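Local structure of xyloglucan-specific endo-beta-1,4-glucanase (Uncultured bacterium, 4W88) at residues I58-T63 with E86-A91; Q130-F135 with L142-M147; T270-Q275 with V284-D289. The protein probably hydrolyses internal beta-1,4-glucosidic bonds of xyloglucan as a family 5 glycoside hydrolase, helping a ruminal microbe degrade plant cell walls. The protein carries 1 engineered substitution. One frame throughout, in Å; residues are numbered along the deposited sequence. Where two conformers were deposited one is given.

The three contacts lie in series along the chain, none enclosing or crossing another, and all reach the same closed parallel barrel. Contact 1 comes first, closing a 22-residue excursion between strand 57-60 and the helix that follows it. Contact 2 spans a six-residue connection and packs the end of helix 117-134 against strand 142-145. Towards the C terminus, contact 3 closes eight residues between the end of strand 267-272 and helix 280-295. Contacts 1 and 2 are neighbours, their centres about 11 Å apart, whereas contact 3 lies across the barrel. Inside the barrel R59 forms salt bridges to E145 and E271, and T270 probably hydrogen-bonds E145, joining strands from all three.

Contact 1 of 3, residues I58-T63 with E86-A91; sequences IRIPVT and EVVDYA
Strand 58-60, which presents I58 and I60, and helix segment 86-91, which receives them with V87, V88 and A91, run almost exactly antiparallel, at 177° between directions and 9.9 Å between axes at closest approach. No hydrogen bond links the two; the contact is a layer of buried aliphatic groups. At one end I58 meets A91, methyl to methyl, with CG2 of I58 3.6 Å from CB of A91. The chi1 of I58, -176°, turns its longer branch CG1 anti to the backbone N, and it is the short CG2 branch, set between N and the carbonyl carbon, that touches the helix. I60 works the other way round. Its CG1 lies anti to the carbonyl carbon (chi1 -59°) and the chain continues extended, carrying CD1 right up to the helix backbone, 3.7 Å from CA of V88. The I60 and V88 side chains cross at about a right angle, I60 CD1 being 3.8 Å from V88 CG2. CG2 of I60 is 4.1 Å from CG1 of V87, which CD1 also approaches, so I60 packs against both valines. This is the strand-to-helix half of a beta-alpha-beta unit in the (beta/alpha)8, or TIM, barrel: strand 57-60 leads outward into helix 78-92, and the chain returns as strand 97-101. That next strand adds I98, which touches both I60 and A91 and continues the apolar layer round the barrel. Between the two isoleucines R59 projects to the opposite side of the strand, into the barrel, where its guanidinium group also hydrogen-bonds N17 and N148. Beyond the strand, V62 packs on W80 and V84, earlier residues of the same helix.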
loop_
_atom_site.group_PDB
_atom_site.type_symbol
_atom_site.label_atom_id
_atom_site.label_comp_id
_atom_site.label_asym_id
_atom_site.label_seq_id
_atom_site.Cartn_x
_atom_site.Cartn_y
_atom_site.Cartn_z
ATOM N N ILE A 58 -9.208 2.774 -3.253
ATOM C CA ILE A 58 -9.074 2.140 -1.919
ATOM C C ILE A 58 -7.997 1.052 -2.029
ATOM O O ILE A 58 -8.015 0.212 -2.932
ATOM C CB ILE A 58 -10.423 1.543 -1.399
ATOM C CG1 ILE A 58 -10.288 0.986 0.003
ATOM C CG2 ILE A 58 -11.044 0.524 -2.374
ATOM C CD1 ILE A 58 -11.630 0.666 0.651
ATOM N N ARG A 59 -7.091 1.061 -1.047
ATOM C CA ARG A 59 -6.130 0.004 -0.844
ATOM C C ARG A 59 -6.697 -0.861 0.333
ATOM O O ARG A 59 -7.063 -0.322 1.393
ATOM C CB ARG A 59 -4.734 0.529 -0.593
ATOM C CG ARG A 59 -3.709 -0.563 -0.319
ATOM C CD ARG A 59 -2.334 0.093 -0.459
ATOM N NE ARG A 59 -1.109 -0.697 -0.315
ATOM C CZ ARG A 59 -0.400 -0.801 0.788
ATOM N NH1 ARG A 59 -0.820 -0.352 1.948
ATOM N NH2 ARG A 59 0.813 -1.315 0.684
ATOM N N ILE A 60 -6.761 -2.184 0.078
ATOM C CA ILE A 60 -7.274 -3.151 1.014
ATOM C C ILE A 60 -6.123 -4.022 1.410
ATOM O O ILE A 60 -5.760 -5.011 0.721
ATOM C CB ILE A 60 -8.385 -3.987 0.374
ATOM C CG1 ILE A 60 -9.541 -3.057 -0.105
ATOM C CG2 ILE A 60 -8.932 -5.029 1.347
ATOM C CD1 ILE A 60 -10.595 -3.652 -0.998
ATOM N N PRO A 61 -5.448 -3.632 2.498
ATOM C CA PRO A 61 -4.333 -4.469 2.950
ATOM C C PRO A 61 -4.859 -5.728 3.603
ATOM O O PRO A 61 -5.798 -5.685 4.392
ATOM C CB PRO A 61 -3.634 -3.581 3.950
ATOM C CG PRO A 61 -4.660 -2.614 4.412
ATOM C CD PRO A 61 -5.611 -2.413 3.293
ATOM N N VAL A 62 -4.211 -6.842 3.290
ATOM C CA VAL A 62 -4.652 -8.133 3.780
ATOM C C VAL A 62 -3.441 -8.957 4.243
ATOM O O VAL A 62 -2.479 -9.103 3.491
ATOM C CB VAL A 62 -5.387 -8.949 2.739
ATOM C CG1 VAL A 62 -5.916 -10.220 3.335
ATOM C CG2 VAL A 62 -6.559 -8.177 2.150
ATOM N N THR A 63 -3.510 -9.521 5.442
ATOM C CA THR A 63 -2.459 -10.425 5.888
ATOM C C THR A 63 -3.045 -11.812 5.784
ATOM O O THR A 63 -4.062 -12.149 6.423
ATOM C CB THR A 63 -1.988 -10.149 7.372
ATOM O OG1 THR A 63 -1.539 -8.761 7.423
ATOM C CG2 THR A 63 -0.847 -11.076 7.726
ATOM N N GLU A 86 -15.618 -10.196 -0.476
ATOM C CA GLU A 86 -16.742 -9.340 -0.069
ATOM C C GLU A 86 -16.311 -7.883 0.078
ATOM O O GLU A 86 -17.026 -7.008 -0.291
ATOM C CB GLU A 86 -17.341 -9.736 1.250
ATOM C CG GLU A 86 -18.169 -10.927 1.272
ATOM C CD GLU A 86 -19.030 -10.900 2.505
ATOM O OE1 GLU A 86 -18.579 -10.762 3.586
ATOM O OE2 GLU A 86 -20.224 -11.010 2.381
ATOM N N VAL A 87 -15.131 -7.667 0.654
ATOM C CA VAL A 87 -14.635 -6.327 0.907
ATOM C C VAL A 87 -14.216 -5.652 -0.398
ATOM O O VAL A 87 -14.576 -4.489 -0.653
ATOM C CB VAL A 87 -13.523 -6.346 1.947
ATOM C CG1 VAL A 87 -12.984 -4.959 2.136
ATOM C CG2 VAL A 87 -14.111 -6.803 3.285
ATOM N N VAL A 88 -13.505 -6.416 -1.236
ATOM C CA VAL A 88 -13.139 -5.905 -2.569
ATOM C C VAL A 88 -14.467 -5.522 -3.276
ATOM O O VAL A 88 -14.547 -4.495 -3.971
ATOM C CB VAL A 88 -12.364 -6.944 -3.358
ATOM C CG1 VAL A 88 -12.194 -6.602 -4.842
ATOM C CG2 VAL A 88 -10.964 -7.060 -2.709
ATOM N N ASP A 89 -15.475 -6.413 -3.204
ATOM C CA ASP A 89 -16.728 -6.171 -3.902
ATOM C C ASP A 89 -17.468 -4.953 -3.415
ATOM O O ASP A 89 -18.146 -4.296 -4.230
ATOM C CB ASP A 89 -17.639 -7.384 -3.772
ATOM C CG ASP A 89 -17.196 -8.559 -4.589
ATOM O OD1 ASP A 89 -16.307 -8.443 -5.446
ATOM O OD2 ASP A 89 -17.876 -9.585 -4.466
ATOM N N TYR A 90 -17.343 -4.562 -2.123
ATOM C CA TYR A 90 -17.870 -3.249 -1.696
ATOM C C TYR A 90 -17.349 -2.091 -2.593
ATOM O O TYR A 90 -18.122 -1.209 -3.034
ATOM C CB TYR A 90 -17.531 -2.917 -0.280
ATOM C CG TYR A 90 -18.039 -3.835 0.819
ATOM C CD1 TYR A 90 -19.272 -4.459 0.740
ATOM C CD2 TYR A 90 -17.304 -4.003 1.963
ATOM C CE1 TYR A 90 -19.721 -5.304 1.747
ATOM C CE2 TYR A 90 -17.757 -4.833 2.977
ATOM C CZ TYR A 90 -18.905 -5.517 2.865
ATOM O OH TYR A 90 -19.315 -6.330 3.884
ATOM N N ALA A 91 -16.062 -2.155 -2.913
ATOM C CA ALA A 91 -15.428 -1.163 -3.729
ATOM C C ALA A 91 -15.857 -1.277 -5.196
ATOM O O ALA A 91 -16.098 -0.261 -5.880
ATOM C CB ALA A 91 -13.938 -1.198 -3.592
#

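Contact 2 of 3, residues Q130-F135 with L142-M147; sequences QLAEAF and LMFEGM
L142, at the start of strand 142-145, pushes one methyl against F135, the residue at which the chain leaves helical geometry after helix 117-134. Its CG stands anti to the backbone N (chi1 173°), and the CD2 branch makes the contact, 3.8 Å from CD1 of F135 and 3.9 Å from CB of F135; the two side chains cross at about a right angle. F135 is held at the helix end by its backbone, F135 N donating to L131 O at 3.0 Å. From there its ring reaches on to helix 78-92, with CE1 of F135 3.8 Å from CG1 of V88, so that it fills the seam between two helices and the sheet. M143, a selenomethionine in the crystal, faces the barrel interior and rests on I99. This inward-outward pattern belongs to the (beta/alpha)8 barrel, and the contact is the returning half of a beta-alpha-beta crossover, in which helix 117-134 delivers the chain to the strand beside 97-101. F144 turns outward again. With CG anti to its carbonyl carbon (chi1 -61°), the ring reaches the helix end rim first: CZ of F144 lies 3.9 Å from CB of F135, which sits at the ring edge and in its plane. The neighbouring rim atom, CE2 of F144, comes 3.9 Å from CA of A132 and 4.1 Å from CB of A132. F177 and V181 of helix 164-182 also pack on F144, which therefore lies between two helices. E145 then points inward, where its OE2 is hydrogen-bonded to H200 NE2, and the strand gives way to G146, whose carbonyl O is bonded by T102 and W128.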
loop_
_atom_site.group_PDB
_atom_site.type_symbol
_atom_site.label_atom_id
_atom_site.label_comp_id
_atom_site.label_asym_id
_atom_site.label_seq_id
_atom_site.Cartn_x
_atom_site.Cartn_y
_atom_site.Cartn_z
ATOM N N GLN A 130 -3.588 -18.261 -6.181
ATOM C CA GLN A 130 -4.918 -18.391 -5.658
ATOM C C GLN A 130 -5.689 -17.092 -5.716
ATOM O O GLN A 130 -6.900 -17.094 -6.078
ATOM C CB GLN A 130 -4.938 -18.911 -4.234
ATOM C CG GLN A 130 -4.369 -20.283 -4.083
ATOM C CD GLN A 130 -4.264 -20.653 -2.618
ATOM O OE1 GLN A 130 -5.252 -20.904 -1.914
ATOM N NE2 GLN A 130 -3.035 -20.605 -2.124
ATOM N N LEU A 131 -5.036 -15.996 -5.361
ATOM C CA LEU A 131 -5.707 -14.666 -5.390
ATOM C C LEU A 131 -6.068 -14.285 -6.816
ATOM O O LEU A 131 -7.162 -13.843 -7.089
ATOM C CB LEU A 131 -4.853 -13.595 -4.728
ATOM C CG LEU A 131 -4.695 -13.769 -3.204
ATOM C CD1 LEU A 131 -3.699 -12.655 -2.780
ATOM C CD2 LEU A 131 -6.011 -13.679 -2.529
ATOM N N ALA A 132 -5.112 -14.465 -7.732
ATOM C CA ALA A 132 -5.344 -14.179 -9.118
ATOM C C ALA A 132 -6.507 -15.056 -9.677
ATOM O O ALA A 132 -7.356 -14.557 -10.408
ATOM C CB ALA A 132 -4.071 -14.382 -9.934
ATOM N N GLU A 133 -6.549 -16.331 -9.351
ATOM C CA GLU A 133 -7.641 -17.195 -9.833
ATOM C C GLU A 133 -8.989 -16.595 -9.296
ATOM O O GLU A 133 -9.992 -16.559 -10.013
ATOM C CB GLU A 133 -7.504 -18.650 -9.410
ATOM C CG GLU A 133 -6.769 -19.540 -10.383
ATOM C CD GLU A 133 -7.273 -19.544 -11.840
ATOM O OE1 GLU A 133 -8.456 -19.790 -12.122
ATOM O OE2 GLU A 133 -6.446 -19.338 -12.719
ATOM N N ALA A 134 -9.032 -16.200 -8.029
ATOM C CA ALA A 134 -10.259 -15.782 -7.427
ATOM C C ALA A 134 -10.788 -14.511 -8.036
ATOM O O ALA A 134 -12.013 -14.302 -8.135
ATOM C CB ALA A 134 -10.071 -15.559 -5.952
ATOM N N PHE A 135 -9.871 -13.630 -8.428
ATOM C CA PHE A 135 -10.201 -12.306 -8.941
ATOM C C PHE A 135 -9.979 -12.175 -10.448
ATOM O O PHE A 135 -9.997 -11.075 -10.994
ATOM C CB PHE A 135 -9.402 -11.238 -8.163
ATOM C CG PHE A 135 -9.807 -11.118 -6.760
ATOM C CD1 PHE A 135 -10.969 -10.425 -6.450
ATOM C CD2 PHE A 135 -9.073 -11.629 -5.735
ATOM C CE1 PHE A 135 -11.359 -10.257 -5.160
ATOM C CE2 PHE A 135 -9.505 -11.495 -4.434
ATOM C CZ PHE A 135 -10.637 -10.797 -4.136
ATOM N N LEU A 142 -9.191 -3.006 -10.629
ATOM C CA LEU A 142 -8.565 -3.785 -9.537
ATOM C C LEU A 142 -7.087 -4.058 -9.937
ATOM O O LEU A 142 -6.793 -4.661 -10.982
ATOM C CB LEU A 142 -9.274 -5.117 -9.302
ATOM C CG LEU A 142 -8.628 -6.117 -8.287
ATOM C CD1 LEU A 142 -8.539 -5.475 -6.936
ATOM C CD2 LEU A 142 -9.450 -7.359 -8.182
HETATM N N MSE A 143 -6.174 -3.654 -9.026
HETATM C CA MSE A 143 -4.741 -3.808 -9.167
HETATM C C MSE A 143 -4.239 -4.632 -8.010
HETATM O O MSE A 143 -4.891 -4.679 -6.920
HETATM C CB MSE A 143 -4.152 -2.411 -9.117
HETATM C CG MSE A 143 -4.756 -1.496 -10.168
HETATM SE SE MSE A 143 -3.900 0.283 -10.220
HETATM C CE MSE A 143 -4.797 1.147 -8.744
ATOM N N PHE A 144 -3.150 -5.369 -8.238
ATOM C CA PHE A 144 -2.545 -6.211 -7.221
ATOM C C PHE A 144 -1.170 -5.640 -6.864
ATOM O O PHE A 144 -0.371 -5.308 -7.750
ATOM C CB PHE A 144 -2.317 -7.649 -7.717
ATOM C CG PHE A 144 -3.550 -8.424 -8.123
ATOM C CD1 PHE A 144 -4.852 -8.171 -7.637
ATOM C CD2 PHE A 144 -3.371 -9.555 -8.947
ATOM C CE1 PHE A 144 -5.932 -8.939 -8.058
ATOM C CE2 PHE A 144 -4.432 -10.343 -9.295
ATOM C CZ PHE A 144 -5.713 -10.040 -8.847
ATOM N N GLU A 145 -0.898 -5.602 -5.556
ATOM C CA GLU A 145 0.399 -5.177 -5.021
ATOM C C GLU A 145 0.998 -6.355 -4.260
ATOM O O GLU A 145 0.467 -6.849 -3.263
ATOM C CB GLU A 145 0.209 -3.929 -4.133
ATOM C CG GLU A 145 1.519 -3.377 -3.504
ATOM C CD GLU A 145 1.265 -2.080 -2.702
ATOM O OE1 GLU A 145 0.062 -1.757 -2.513
ATOM O OE2 GLU A 145 2.261 -1.432 -2.235
ATOM N N GLY A 146 2.080 -6.910 -4.828
ATOM C CA GLY A 146 2.522 -8.247 -4.439
ATOM C C GLY A 146 2.912 -8.422 -2.966
ATOM O O GLY A 146 2.551 -9.433 -2.349
HETATM N N MSE A 147 3.576 -7.385 -2.425
HETATM C CA MSE A 147 4.149 -7.413 -1.079
HETATM C C MSE A 147 4.007 -6.042 -0.469
HETATM O O MSE A 147 3.887 -5.023 -1.177
HETATM C CB MSE A 147 5.662 -7.792 -1.087
HETATM C CG MSE A 147 5.882 -9.127 -1.777
HETATM SE SE MSE A 147 7.816 -9.566 -1.769
HETATM C CE MSE A 147 8.367 -8.531 -3.323
#

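Contact 3 of 3, residues T270-Q275 with V284-D289; sequences TETGAQ and VRWIGD
A single tryptophan, W286 of helix 280-295, makes this largely buried contact, laying its six-membered ring against the extended run T272-G273-A274 where strand 267-272 ends at the C-terminal end of the barrel. With CG anti to the backbone N (chi1 173°), the indole reaches the strand end. A274 covers one face: its CB lies 3.9 Å above the ring plane, offset toward the rim, and 4.0 Å from CZ3 of W286, a CH-pi-like packing. T272 meets the ring at its edge and in its plane, OG1 of T272 being 3.8 Å from CH2 of W286. That hydroxyl finds its hydrogen-bond partner in T224 O, while W286 NE1 bonds T226 O, so both polar ends are tied to the segment following strand 218-223. The carbonyl O of G273 approaches CH2 of W286 obliquely at 3.8 Å. G273 has a phi of 149°, and with its psi of 174° a side chain would be jammed against the preceding carbonyl, so these backbone angles by themselves call for glycine. A leucine in place of W286 would probably leave T226 O without its N-H partner and open a gap under A274, with the strand end less firmly packed. Just before T272, E271 touches a bound glucose unit and hydrogen-bonds Y225 of the glycan pocket. The arrangement is the step from strand 267-272, the seventh of the TIM barrel, to helix 280-295; in glycoside hydrolase family 5 that strand ends at the active-site cleft.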
loop_
_atom_site.group_PDB
_atom_site.type_symbol
_atom_site.label_atom_id
_atom_site.label_comp_id
_atom_site.label_asym_id
_atom_site.label_seq_id
_atom_site.Cartn_x
_atom_site.Cartn_y
_atom_site.Cartn_z
ATOM N N THR A 270 1.741 3.989 -2.169
ATOM C CA THR A 270 0.664 3.216 -1.658
ATOM C C THR A 270 0.383 3.432 -0.190
ATOM O O THR A 270 -0.655 2.961 0.313
ATOM C CB THR A 270 0.771 1.712 -2.034
ATOM O OG1 THR A 270 1.992 1.151 -1.508
ATOM C CG2 THR A 270 0.720 1.554 -3.555
ATOM N N GLU A 271 1.285 4.146 0.501
ATOM C CA GLU A 271 0.996 4.643 1.866
ATOM C C GLU A 271 1.770 5.941 2.106
ATOM O O GLU A 271 2.935 6.086 1.732
ATOM C CB GLU A 271 1.416 3.668 2.970
ATOM C CG GLU A 271 0.637 2.378 3.116
ATOM C CD GLU A 271 1.170 1.507 4.206
ATOM O OE1 GLU A 271 1.752 2.070 5.200
ATOM O OE2 GLU A 271 0.943 0.273 4.165
ATOM N N THR A 272 1.052 6.880 2.714
ATOM C CA THR A 272 1.594 8.070 3.329
ATOM C C THR A 272 0.517 8.616 4.276
ATOM O O THR A 272 -0.591 8.065 4.400
ATOM C CB THR A 272 2.014 9.108 2.273
ATOM O OG1 THR A 272 2.772 10.191 2.912
ATOM C CG2 THR A 272 0.810 9.638 1.528
ATOM N N GLY A 273 0.850 9.693 4.983
ATOM C CA GLY A 273 -0.061 10.292 5.959
ATOM C C GLY A 273 0.739 10.933 7.089
ATOM O O GLY A 273 1.967 10.826 7.118
ATOM N N ALA A 274 0.057 11.638 8.006
ATOM C CA ALA A 274 0.702 12.272 9.139
ATOM C C ALA A 274 -0.115 12.014 10.386
ATOM O O ALA A 274 -1.290 12.199 10.386
ATOM C CB ALA A 274 0.773 13.756 8.842
ATOM N N GLN A 275 0.527 11.557 11.437
ATOM C CA GLN A 275 -0.172 11.331 12.654
ATOM C C GLN A 275 -0.655 12.669 13.226
ATOM O O GLN A 275 0.019 13.709 13.138
ATOM C CB GLN A 275 0.702 10.609 13.698
ATOM C CG GLN A 275 1.030 9.191 13.310
ATOM C CD GLN A 275 1.999 8.499 14.237
ATOM O OE1 GLN A 275 1.956 8.667 15.465
ATOM N NE2 GLN A 275 2.889 7.699 13.654
ATOM N N VAL A 284 -2.531 20.329 7.278
ATOM C CA VAL A 284 -2.993 20.918 6.036
ATOM C C VAL A 284 -1.867 21.498 5.185
ATOM O O VAL A 284 -1.839 21.290 3.952
ATOM C CB VAL A 284 -4.116 21.941 6.316
ATOM C CG1 VAL A 284 -4.508 22.716 5.041
ATOM C CG2 VAL A 284 -5.335 21.199 6.946
ATOM N N ARG A 285 -0.962 22.280 5.791
ATOM C CA ARG A 285 0.174 22.808 5.054
ATOM C C ARG A 285 1.113 21.720 4.510
ATOM O O ARG A 285 1.587 21.793 3.357
ATOM C CB ARG A 285 0.963 23.789 5.935
ATOM C CG ARG A 285 0.221 25.098 6.194
ATOM C CD ARG A 285 1.154 26.178 6.752
ATOM N NE ARG A 285 1.378 25.910 8.177
ATOM C CZ ARG A 285 0.580 26.291 9.169
ATOM N NH1 ARG A 285 -0.503 26.979 8.947
ATOM N NH2 ARG A 285 0.876 25.963 10.411
ATOM N N TRP A 286 1.352 20.693 5.305
ATOM C CA TRP A 286 2.208 19.598 4.870
ATOM C C TRP A 286 1.598 18.898 3.648
ATOM O O TRP A 286 2.306 18.592 2.690
ATOM C CB TRP A 286 2.399 18.598 6.012
ATOM C CG TRP A 286 3.119 17.360 5.587
ATOM C CD1 TRP A 286 4.465 17.190 5.378
ATOM C CD2 TRP A 286 2.502 16.121 5.269
ATOM N NE1 TRP A 286 4.720 15.918 4.941
ATOM C CE2 TRP A 286 3.519 15.234 4.879
ATOM C CE3 TRP A 286 1.182 15.683 5.275
ATOM C CZ2 TRP A 286 3.238 13.922 4.457
ATOM C CZ3 TRP A 286 0.905 14.409 4.864
ATOM C CH2 TRP A 286 1.919 13.534 4.477
ATOM N N ILE A 287 0.279 18.676 3.665
ATOM C CA ILE A 287 -0.393 17.996 2.516
ATOM C C ILE A 287 -0.226 18.815 1.250
ATOM O O ILE A 287 0.088 18.288 0.197
ATOM C CB ILE A 287 -1.907 17.733 2.792
ATOM C CG1 ILE A 287 -2.106 16.755 4.005
ATOM C CG2 ILE A 287 -2.680 17.416 1.553
ATOM C CD1 ILE A 287 -3.502 16.625 4.583
ATOM N N GLY A 288 -0.365 20.136 1.393
ATOM C CA GLY A 288 -0.083 21.026 0.258
ATOM C C GLY A 288 1.291 20.805 -0.341
ATOM O O GLY A 288 1.443 20.684 -1.540
ATOM N N ASP A 289 2.297 20.748 0.512
ATOM C CA ASP A 289 3.670 20.595 0.053
ATOM C C ASP A 289 3.958 19.201 -0.454
ATOM O O ASP A 289 4.669 19.022 -1.480
ATOM C CB ASP A 289 4.657 20.935 1.208
ATOM C CG ASP A 289 4.805 22.423 1.416
ATOM O OD1 ASP A 289 4.462 23.210 0.492
ATOM O OD2 ASP A 289 5.278 22.818 2.481
#